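Local coordinates for protein LAE5 (Uncultured bacterium, PDB 5JD3) that probably hydrolyses ester bonds, as an esterase of the GDSL-like lipase/acylhydrolase family, recovered from a lake metagenome, at residues W117-L122 with D174-L179; P158-P163 with D167-R172; D199-H204 with A208-D213. All blocks are in the same frame, centred on the assembly; numbering follows the deposited sequence.

How the contacts relate
Following the chain from its N terminus, 117-122 ends helix 113-121, and contact 1 closes a loop of 51 residues by joining it to 174-179 on helix 168-187. Contact 2 is nested inside that loop: 158-163, which follows strand 152-156, folds back on 167-172 at the start of the same helix. Contact 3 comes later, in series, tying the end of helix 194-201 to the loop before helix 219-232. Contacts 1 and 2 touch through Gln119 and Arg172 and through Trp117 and Met169. Contacts 2 and 3 are joined by the salt bridge of Arg170 with Asp199 and by packing of Ile161 on Ala211.

Contact 1 (W117-L122 with D174-L179); sequences WRQFDL and DVYGDL
The amide of Gln119 and the phenol ring of Tyr176 meet with their planes 60° apart. Between 117-122 and 174-179 the contact rests on this one pair of side chains, linking two helices, 113-121 and 168-187, of a three-layer alpha/beta/alpha fold, as in SGNH (GDSL-like) hydrolases. Trp117 and Phe120 also pack on the start of helix 168-187. Gln119 NE2 donates to Tyr176 OH over 2.8 Å, with the oxygen close to the amide plane but the bond bent at the hydrogen to 145°. The two side chains approach from opposite directions. In Gln119, CG lies beside the backbone N and the chain is extended beyond it (chi2 178°), which carries the amide out to the tyrosine hydroxyl.

Both polar ends have further partners. Tyr176 OH also bonds to Val130 O, while NE2 of Gln119 reaches Asp115 O one turn back in its own helix and OE1 accepts from Arg172. Both ends of the amide are thus engaged, which should fix its rotation, and the buried phenol oxygen is shared between a side chain and a backbone carbonyl. Tyr135 meets the tyrosine ring and Pro132 also touches this side chain, so the residues around the start of helix 132-146 join the packing.

Beside this link, Arg118 and Asp121 form a salt bridge within the end of helix 113-121. One face of the Trp117 ring carries Arg118 NH1 and Asp121 OD2, both offset toward the rim. The carboxylate lies at the edge of the guanidinium, in its plane, and is gripped side-on by two nitrogens through syn lone pairs: Arg118 NE holds Asp121 OD1 at 3.1 Å, and Arg118 NH1 holds Asp121 OD2 at 2.6 Å.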
loop_
_atom_site.group_PDB
_atom_site.type_symbol
_atom_site.label_atom_id
_atom_site.label_comp_id
_atom_site.label_asym_id
_atom_site.label_seq_id
_atom_site.Cartn_x
_atom_site.Cartn_y
_atom_site.Cartn_z
ATOM N N TRP A 117 14.479 1.179 -0.733
ATOM C CA TRP A 117 15.283 0.587 0.334
ATOM C C TRP A 117 16.551 -0.104 -0.167
ATOM O O TRP A 117 17.601 -0.017 0.471
ATOM C CB TRP A 117 14.441 -0.413 1.129
ATOM C CG TRP A 117 14.870 -0.559 2.556
ATOM C CD1 TRP A 117 15.979 -0.019 3.138
ATOM C CD2 TRP A 117 14.190 -1.286 3.585
ATOM N NE1 TRP A 117 16.035 -0.367 4.466
ATOM C CE2 TRP A 117 14.948 -1.145 4.765
ATOM C CE3 TRP A 117 13.017 -2.044 3.623
ATOM C CZ2 TRP A 117 14.570 -1.735 5.969
ATOM C CZ3 TRP A 117 12.644 -2.630 4.820
ATOM C CH2 TRP A 117 13.417 -2.471 5.977
ATOM N N ARG A 118 16.456 -0.784 -1.306
ATOM C CA ARG A 118 17.582 -1.548 -1.835
ATOM C C ARG A 118 18.745 -0.655 -2.254
ATOM O O ARG A 118 19.895 -1.096 -2.293
ATOM C CB ARG A 118 17.136 -2.410 -3.018
ATOM C CG ARG A 118 16.108 -3.480 -2.669
ATOM C CD ARG A 118 16.667 -4.542 -1.727
ATOM N NE ARG A 118 16.557 -4.158 -0.322
ATOM C CZ ARG A 118 15.471 -4.344 0.422
ATOM N NH1 ARG A 118 15.461 -3.965 1.692
ATOM N NH2 ARG A 118 14.394 -4.910 -0.106
ATOM N N GLN A 119 18.445 0.603 -2.557
ATOM C CA GLN A 119 19.476 1.552 -2.956
ATOM C C GLN A 119 20.335 1.971 -1.766
ATOM O O GLN A 119 21.355 2.638 -1.936
ATOM C CB GLN A 119 18.845 2.786 -3.606
ATOM C CG GLN A 119 17.931 2.472 -4.779
ATOM C CD GLN A 119 17.294 3.714 -5.371
ATOM O OE1 GLN A 119 17.941 4.752 -5.512
ATOM N NE2 GLN A 119 16.016 3.613 -5.721
ATOM N N PHE A 120 19.927 1.572 -0.564
ATOM C CA PHE A 120 20.628 1.990 0.646
ATOM C C PHE A 120 21.202 0.831 1.470
ATOM O O PHE A 120 22.266 0.974 2.071
ATOM C CB PHE A 120 19.700 2.839 1.517
ATOM C CG PHE A 120 19.338 4.161 0.898
ATOM C CD1 PHE A 120 20.200 5.241 0.993
ATOM C CD2 PHE A 120 18.142 4.321 0.218
ATOM C CE1 PHE A 120 19.875 6.458 0.422
ATOM C CE2 PHE A 120 17.811 5.537 -0.355
ATOM C CZ PHE A 120 18.680 6.606 -0.253
ATOM N N ASP A 121 20.515 -0.307 1.509
ATOM C CA ASP A 121 21.056 -1.456 2.235
ATOM C C ASP A 121 21.848 -2.373 1.302
ATOM O O ASP A 121 22.617 -3.219 1.757
ATOM C CB ASP A 121 19.947 -2.240 2.953
ATOM C CG ASP A 121 18.812 -2.655 2.033
ATOM O OD1 ASP A 121 18.998 -2.673 0.800
ATOM O OD2 ASP A 121 17.723 -2.977 2.557
ATOM N N LEU A 122 21.655 -2.193 -0.001
ATOM C CA LEU A 122 22.457 -2.887 -1.006
ATOM C C LEU A 122 22.941 -1.907 -2.074
ATOM O O LEU A 122 22.566 -2.023 -3.240
ATOM C CB LEU A 122 21.655 -4.014 -1.659
ATOM C CG LEU A 122 21.205 -5.179 -0.776
ATOM C CD1 LEU A 122 20.353 -6.147 -1.580
ATOM C CD2 LEU A 122 22.402 -5.895 -0.169
ATOM N N ASP A 174 10.688 10.369 -0.322
ATOM C CA ASP A 174 9.833 11.497 -0.677
ATOM C C ASP A 174 9.781 11.692 -2.187
ATOM O O ASP A 174 8.768 12.132 -2.730
ATOM C CB ASP A 174 10.321 12.780 -0.000
ATOM C CG ASP A 174 10.106 12.767 1.499
ATOM O OD1 ASP A 174 9.207 12.038 1.967
ATOM O OD2 ASP A 174 10.836 13.490 2.211
ATOM N N VAL A 175 10.881 11.367 -2.861
ATOM C CA VAL A 175 10.945 11.459 -4.315
ATOM C C VAL A 175 9.940 10.511 -4.957
ATOM O O VAL A 175 9.178 10.901 -5.842
ATOM C CB VAL A 175 12.359 11.137 -4.842
ATOM C CG1 VAL A 175 12.352 11.016 -6.359
ATOM C CG2 VAL A 175 13.352 12.194 -4.386
ATOM N N TYR A 176 9.938 9.268 -4.490
ATOM C CA TYR A 176 9.075 8.233 -5.048
ATOM C C TYR A 176 7.612 8.452 -4.678
ATOM O O TYR A 176 6.712 8.075 -5.427
ATOM C CB TYR A 176 9.541 6.852 -4.583
ATOM C CG TYR A 176 10.768 6.351 -5.310
ATOM C CD1 TYR A 176 11.974 7.035 -5.234
ATOM C CD2 TYR A 176 10.721 5.190 -6.071
ATOM C CE1 TYR A 176 13.098 6.580 -5.899
ATOM C CE2 TYR A 176 11.839 4.727 -6.739
ATOM C CZ TYR A 176 13.024 5.426 -6.648
ATOM O OH TYR A 176 14.138 4.967 -7.312
ATOM N N GLY A 177 7.381 9.061 -3.520
ATOM C CA GLY A 177 6.034 9.385 -3.089
ATOM C C GLY A 177 5.411 10.450 -3.973
ATOM O O GLY A 177 4.257 10.331 -4.386
ATOM N N ASP A 178 6.184 11.493 -4.262
ATOM C CA ASP A 178 5.741 12.573 -5.138
ATOM C C ASP A 178 5.460 12.063 -6.543
ATOM O O ASP A 178 4.570 12.561 -7.233
ATOM C CB ASP A 178 6.791 13.688 -5.192
ATOM C CG ASP A 178 6.702 14.634 -4.011
ATOM O OD1 ASP A 178 6.127 14.244 -2.974
ATOM O OD2 ASP A 178 7.209 15.770 -4.121
ATOM N N LEU A 179 6.221 11.062 -6.936
ATOM C CA LEU A 179 6.110 10.429 -8.228
ATOM C C LEU A 179 4.836 9.640 -8.332
ATOM O O LEU A 179 4.222 9.586 -9.321
ATOM C CB LEU A 179 7.275 9.516 -8.431
ATOM C CG LEU A 179 8.217 9.658 -9.608
ATOM C CD1 LEU A 179 8.329 11.096 -10.042
ATOM C CD2 LEU A 179 9.572 9.110 -9.216
#

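Contact 2 (P158-P163 with D167-R172)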
loop_
_atom_site.group_PDB
_atom_site.type_symbol
_atom_site.label_atom_id
_atom_site.label_comp_id
_atom_site.label_asym_id
_atom_site.label_seq_id
_atom_site.Cartn_x
_atom_site.Cartn_y
_atom_site.Cartn_z
ATOM N N PRO A 158 4.459 5.137 -0.658
ATOM C CA PRO A 158 5.473 4.464 0.155
ATOM C C PRO A 158 5.905 5.383 1.287
ATOM O O PRO A 158 5.755 6.598 1.169
ATOM C CB PRO A 158 6.614 4.215 -0.834
ATOM C CG PRO A 158 6.439 5.274 -1.876
ATOM C CD PRO A 158 4.953 5.452 -2.010
ATOM N N TYR A 159 6.425 4.821 2.370
ATOM C CA TYR A 159 6.793 5.643 3.511
ATOM C C TYR A 159 8.128 5.237 4.111
ATOM O O TYR A 159 8.650 4.153 3.846
ATOM C CB TYR A 159 5.707 5.577 4.590
ATOM C CG TYR A 159 5.588 4.223 5.255
ATOM C CD1 TYR A 159 6.336 3.911 6.384
ATOM C CD2 TYR A 159 4.731 3.256 4.753
ATOM C CE1 TYR A 159 6.235 2.674 6.988
ATOM C CE2 TYR A 159 4.622 2.021 5.357
ATOM C CZ TYR A 159 5.375 1.733 6.470
ATOM O OH TYR A 159 5.264 0.499 7.066
ATOM N N PHE A 160 8.670 6.133 4.926
ATOM C CA PHE A 160 9.829 5.845 5.750
ATOM C C PHE A 160 9.565 6.466 7.113
ATOM O O PHE A 160 9.375 7.676 7.220
ATOM C CB PHE A 160 11.106 6.401 5.117
ATOM C CG PHE A 160 12.370 5.927 5.778
ATOM C CD1 PHE A 160 12.503 4.611 6.190
ATOM C CD2 PHE A 160 13.434 6.793 5.967
ATOM C CE1 PHE A 160 13.667 4.172 6.792
ATOM C CE2 PHE A 160 14.602 6.360 6.567
ATOM C CZ PHE A 160 14.718 5.047 6.980
ATOM N N ILE A 161 9.520 5.640 8.153
ATOM C CA ILE A 161 9.215 6.142 9.487
ATOM C C ILE A 161 10.429 6.884 10.040
ATOM O O ILE A 161 11.121 6.406 10.939
ATOM C CB ILE A 161 8.789 5.009 10.441
ATOM C CG1 ILE A 161 7.718 4.143 9.777
ATOM C CG2 ILE A 161 8.247 5.577 11.745
ATOM C CD1 ILE A 161 7.215 3.012 10.647
ATOM N N GLU A 162 10.678 8.061 9.476
ATOM C CA GLU A 162 11.814 8.889 9.856
ATOM C C GLU A 162 11.474 10.361 9.655
ATOM O O GLU A 162 11.281 10.807 8.524
ATOM C CB GLU A 162 13.053 8.513 9.042
ATOM C CG GLU A 162 14.264 9.387 9.315
ATOM C CD GLU A 162 14.676 9.369 10.774
ATOM O OE1 GLU A 162 14.853 8.264 11.328
ATOM O OE2 GLU A 162 14.819 10.458 11.368
ATOM N N PRO A 163 11.390 11.120 10.757
ATOM C CA PRO A 163 11.020 12.539 10.706
ATOM C C PRO A 163 12.089 13.426 10.066
ATOM O O PRO A 163 11.757 14.496 9.557
ATOM C CB PRO A 163 10.824 12.903 12.182
ATOM C CG PRO A 163 11.648 11.916 12.929
ATOM C CD PRO A 163 11.574 10.645 12.139
ATOM N N ASP A 167 17.339 13.192 5.711
ATOM C CA ASP A 167 17.923 11.857 5.711
ATOM C C ASP A 167 17.881 11.318 4.286
ATOM O O ASP A 167 16.854 11.420 3.613
ATOM C CB ASP A 167 17.174 10.925 6.667
ATOM C CG ASP A 167 17.700 9.501 6.628
ATOM O OD1 ASP A 167 18.583 9.167 7.447
ATOM O OD2 ASP A 167 17.228 8.712 5.782
ATOM N N ALA A 168 18.998 10.754 3.837
ATOM C CA ALA A 168 19.158 10.324 2.448
ATOM C C ALA A 168 18.032 9.412 1.970
ATOM O O ALA A 168 17.562 9.542 0.840
ATOM C CB ALA A 168 20.500 9.630 2.271
ATOM N N MET A 169 17.596 8.498 2.829
ATOM C CA MET A 169 16.547 7.554 2.457
ATOM C C MET A 169 15.152 8.171 2.571
ATOM O O MET A 169 14.279 7.893 1.748
ATOM C CB MET A 169 16.635 6.290 3.314
ATOM C CG MET A 169 15.503 5.308 3.064
ATOM S SD MET A 169 15.894 3.607 3.509
ATOM C CE MET A 169 14.256 2.884 3.469
ATOM N N ARG A 170 14.943 9.004 3.585
ATOM C CA ARG A 170 13.665 9.691 3.747
ATOM C C ARG A 170 13.425 10.652 2.588
ATOM O O ARG A 170 12.325 10.712 2.037
ATOM C CB ARG A 170 13.614 10.446 5.078
ATOM C CG ARG A 170 12.410 11.372 5.216
ATOM C CD ARG A 170 11.096 10.607 5.109
ATOM N NE ARG A 170 9.975 11.481 4.771
ATOM C CZ ARG A 170 9.154 12.031 5.661
ATOM N NH1 ARG A 170 8.162 12.810 5.253
ATOM N NH2 ARG A 170 9.321 11.802 6.957
ATOM N N ALA A 171 14.461 11.399 2.222
ATOM C CA ALA A 171 14.376 12.334 1.105
ATOM C C ALA A 171 14.167 11.590 -0.207
ATOM O O ALA A 171 13.449 12.061 -1.089
ATOM C CB ALA A 171 15.627 13.193 1.035
ATOM N N ARG A 172 14.800 10.427 -0.326
ATOM C CA ARG A 172 14.643 9.578 -1.501
ATOM C C ARG A 172 13.241 8.984 -1.541
ATOM O O ARG A 172 12.631 8.874 -2.604
ATOM C CB ARG A 172 15.688 8.461 -1.502
ATOM C CG ARG A 172 15.719 7.617 -2.768
ATOM C CD ARG A 172 16.284 8.398 -3.943
ATOM N NE ARG A 172 16.675 7.525 -5.045
ATOM C CZ ARG A 172 17.171 7.956 -6.200
ATOM N NH1 ARG A 172 17.338 9.255 -6.409
ATOM N NH2 ARG A 172 17.501 7.089 -7.147
#
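Met169 lies along one face of the Phe160 ring, a Met-aromatic contact: Met169 SD sits 4.2 Å from the centroid of the Phe160 ring, and Met169 CG makes a CH-pi contact 3.9 Å from it. Having CG anti to the backbone N (chi1 175°) and an extended chain beyond it, Met169 passes over the ring until its CE is 3.6 Å from Phe160 CE1. In the ring plane, the edge meets Arg170 CB and Asp167 OD2. That oxygen is the N-cap acceptor of helix 168-187, taking bonds from the backbone N of Met169 and of Arg170. With an alanine in place of Phe160, the Met169 thioether would probably be held on fewer sides, and Asp167 OD2 and Arg170 CB would lose the apolar edge beside them.

Arg170 NH2 donates to Glu162 O at 2.7 Å; the carbonyl oxygen lies near the guanidinium plane, yet the donor stands above the carbonyl plane. The carboxylate of Glu162 pairs with Arg214, while Arg170 NE pairs with Asp174 and NH1 with Asp199. The contact folds the loop after strand 152-156 onto the first turn of helix 168-187, with Trp117 of helix 113-121 against Met169 and Gln195 of helix 194-201 against Arg170.

Contact 3 (D199-H204 with A208-D213)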
loop_
_atom_site.group_PDB
_atom_site.type_symbol
_atom_site.label_atom_id
_atom_site.label_comp_id
_atom_site.label_asym_id
_atom_site.label_seq_id
_atom_site.Cartn_x
_atom_site.Cartn_y
_atom_site.Cartn_z
ATOM N N ASP A 199 3.910 11.060 9.710
ATOM C CA ASP A 199 4.501 12.334 10.114
ATOM C C ASP A 199 3.709 12.990 11.241
ATOM O O ASP A 199 4.281 13.650 12.108
ATOM C CB ASP A 199 4.597 13.290 8.922
ATOM C CG ASP A 199 5.658 12.872 7.924
ATOM O OD1 ASP A 199 6.407 11.915 8.215
ATOM O OD2 ASP A 199 5.752 13.506 6.853
ATOM N N ARG A 200 2.393 12.808 11.223
ATOM C CA ARG A 200 1.539 13.330 12.282
ATOM C C ARG A 200 1.741 12.545 13.573
ATOM O O ARG A 200 1.809 13.122 14.659
ATOM C CB ARG A 200 0.070 13.292 11.859
ATOM C CG ARG A 200 -0.403 14.557 11.161
ATOM C CD ARG A 200 -1.769 14.362 10.525
ATOM N NE ARG A 200 -1.668 13.794 9.184
ATOM C CZ ARG A 200 -2.529 12.921 8.675
ATOM N NH1 ARG A 200 -2.358 12.458 7.443
ATOM N NH2 ARG A 200 -3.561 12.507 9.397
ATOM N N TYR A 201 1.839 11.227 13.444
ATOM C CA TYR A 201 2.078 10.355 14.588
ATOM C C TYR A 201 3.419 10.668 15.244
ATOM O O TYR A 201 3.527 10.703 16.470
ATOM C CB TYR A 201 2.037 8.886 14.158
ATOM C CG TYR A 201 2.077 7.900 15.307
ATOM C CD1 TYR A 201 0.907 7.359 15.823
ATOM C CD2 TYR A 201 3.285 7.506 15.872
ATOM C CE1 TYR A 201 0.938 6.456 16.872
ATOM C CE2 TYR A 201 3.324 6.607 16.921
ATOM C CZ TYR A 201 2.149 6.084 17.414
ATOM O OH TYR A 201 2.188 5.186 18.456
ATOM N N LEU A 202 4.434 10.903 14.418
ATOM C CA LEU A 202 5.799 11.108 14.901
ATOM C C LEU A 202 5.988 12.433 15.637
ATOM O O LEU A 202 7.082 12.730 16.115
ATOM C CB LEU A 202 6.786 11.019 13.736
ATOM C CG LEU A 202 6.957 9.626 13.128
ATOM C CD1 LEU A 202 7.799 9.683 11.861
ATOM C CD2 LEU A 202 7.570 8.674 14.145
ATOM N N GLN A 203 4.926 13.227 15.728
ATOM C CA GLN A 203 4.962 14.448 16.523
ATOM C C GLN A 203 4.872 14.114 18.008
ATOM O O GLN A 203 5.094 14.973 18.861
ATOM C CB GLN A 203 3.820 15.391 16.131
ATOM C CG GLN A 203 3.867 15.880 14.692
ATOM C CD GLN A 203 2.706 16.798 14.354
ATOM O OE1 GLN A 203 2.044 17.335 15.242
ATOM N NE2 GLN A 203 2.454 16.982 13.063
ATOM N N HIS A 204 4.550 12.860 18.310
ATOM C CA HIS A 204 4.297 12.446 19.685
ATOM C C HIS A 204 5.230 11.332 20.156
ATOM O O HIS A 204 5.405 11.134 21.359
ATOM C CB HIS A 204 2.841 11.999 19.835
ATOM C CG HIS A 204 1.848 13.019 19.371
ATOM N ND1 HIS A 204 1.343 13.036 18.089
ATOM C CD2 HIS A 204 1.272 14.060 20.017
ATOM C CE1 HIS A 204 0.497 14.043 17.965
ATOM N NE2 HIS A 204 0.436 14.681 19.120
ATOM N N ALA A 208 11.211 4.527 16.998
ATOM C CA ALA A 208 11.458 3.278 17.714
ATOM C C ALA A 208 10.194 2.750 18.386
ATOM O O ALA A 208 10.038 1.543 18.572
ATOM C CB ALA A 208 12.560 3.472 18.744
ATOM N N GLN A 209 9.292 3.658 18.744
ATOM C CA GLN A 209 8.035 3.285 19.380
ATOM C C GLN A 209 7.138 2.525 18.402
ATOM O O GLN A 209 6.269 1.754 18.813
ATOM C CB GLN A 209 7.321 4.530 19.917
ATOM C CG GLN A 209 6.134 4.244 20.824
ATOM C CD GLN A 209 4.823 4.158 20.069
ATOM O OE1 GLN A 209 4.759 4.451 18.875
ATOM N NE2 GLN A 209 3.767 3.748 20.762
ATOM N N LEU A 210 7.361 2.740 17.108
ATOM C CA LEU A 210 6.582 2.069 16.071
ATOM C C LEU A 210 7.349 0.935 15.401
ATOM O O LEU A 210 6.846 -0.182 15.290
ATOM C CB LEU A 210 6.136 3.069 15.002
ATOM C CG LEU A 210 4.941 3.964 15.320
ATOM C CD1 LEU A 210 4.526 4.735 14.079
ATOM C CD2 LEU A 210 3.778 3.146 15.861
ATOM N N ALA A 211 8.564 1.228 14.948
ATOM C CA ALA A 211 9.339 0.261 14.180
ATOM C C ALA A 211 10.838 0.442 14.374
ATOM O O ALA A 211 11.378 1.523 14.137
ATOM C CB ALA A 211 8.987 0.365 12.705
ATOM N N TRP A 212 11.505 -0.626 14.801
ATOM C CA TRP A 212 12.954 -0.611 14.967
ATOM C C TRP A 212 13.663 -0.298 13.652
ATOM O O TRP A 212 14.646 0.441 13.633
ATOM C CB TRP A 212 13.449 -1.950 15.521
ATOM C CG TRP A 212 13.361 -2.067 17.017
ATOM C CD1 TRP A 212 12.783 -1.179 17.878
ATOM C CD2 TRP A 212 13.880 -3.131 17.826
ATOM N NE1 TRP A 212 12.906 -1.628 19.172
ATOM C CE2 TRP A 212 13.574 -2.823 19.167
ATOM C CE3 TRP A 212 14.570 -4.315 17.545
ATOM C CZ2 TRP A 212 13.937 -3.656 20.225
ATOM C CZ3 TRP A 212 14.928 -5.140 18.597
ATOM C CH2 TRP A 212 14.611 -4.806 19.920
ATOM N N ASP A 213 13.157 -0.853 12.554
ATOM C CA ASP A 213 13.772 -0.636 11.246
ATOM C C ASP A 213 13.088 0.480 10.461
ATOM O O ASP A 213 13.371 0.676 9.279
ATOM C CB ASP A 213 13.770 -1.935 10.426
ATOM C CG ASP A 213 12.371 -2.499 10.199
ATOM O OD1 ASP A 213 11.373 -1.765 10.350
ATOM O OD2 ASP A 213 12.273 -3.694 9.852
#
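Tyr201 overlaps the isobutyl group of Leu210 along its CD2-CE2 side, with Tyr201 CE2 3.5 Å from Leu210 CG. The contact joins the last turn of helix 194-201 to the loop leading to helix 219-232, a loop that also holds Asp213, probably the acid of a Ser-His-Asp triad as in other GDSL-like hydrolases. The two leucine methyls divide the work: Leu210 CD1 lies 3.5 Å from Tyr201 CD2, while Leu210 CD2 lies 3.7 Å from Tyr201 CZ, nearer the hydroxyl end.

Leu210 is buried, and it also packs on Ala220, while Val224 of the same helix, 219-232, touches Tyr201. The pair is therefore a small apolar joint between the end of one helix and the beginning of the next. Backbone bonding of Leu210 with Asn218 also ties this loop to the residues just before helix 219-232.

Asp213 lies three residues beyond Leu210 and takes no part in the packing. Its OD2 bonds to His216 ND1 and its OD1 to the backbone N of Ile215, an arrangement consistent with an Asp213-His216-Ser36 charge relay in a probable triad.

The polar part of the contact is at the ring's edge, where the side chain of Gln209, bent at chi2 (-91°), brings its amide oxygen close to the ring plane. The two side chains cross at about a right angle, with ring and amide planes 27° apart. Tyr201 OH donates to Gln209 OE1 over 2.7 Å, from a direction tilted 24° out of the carbonyl plane.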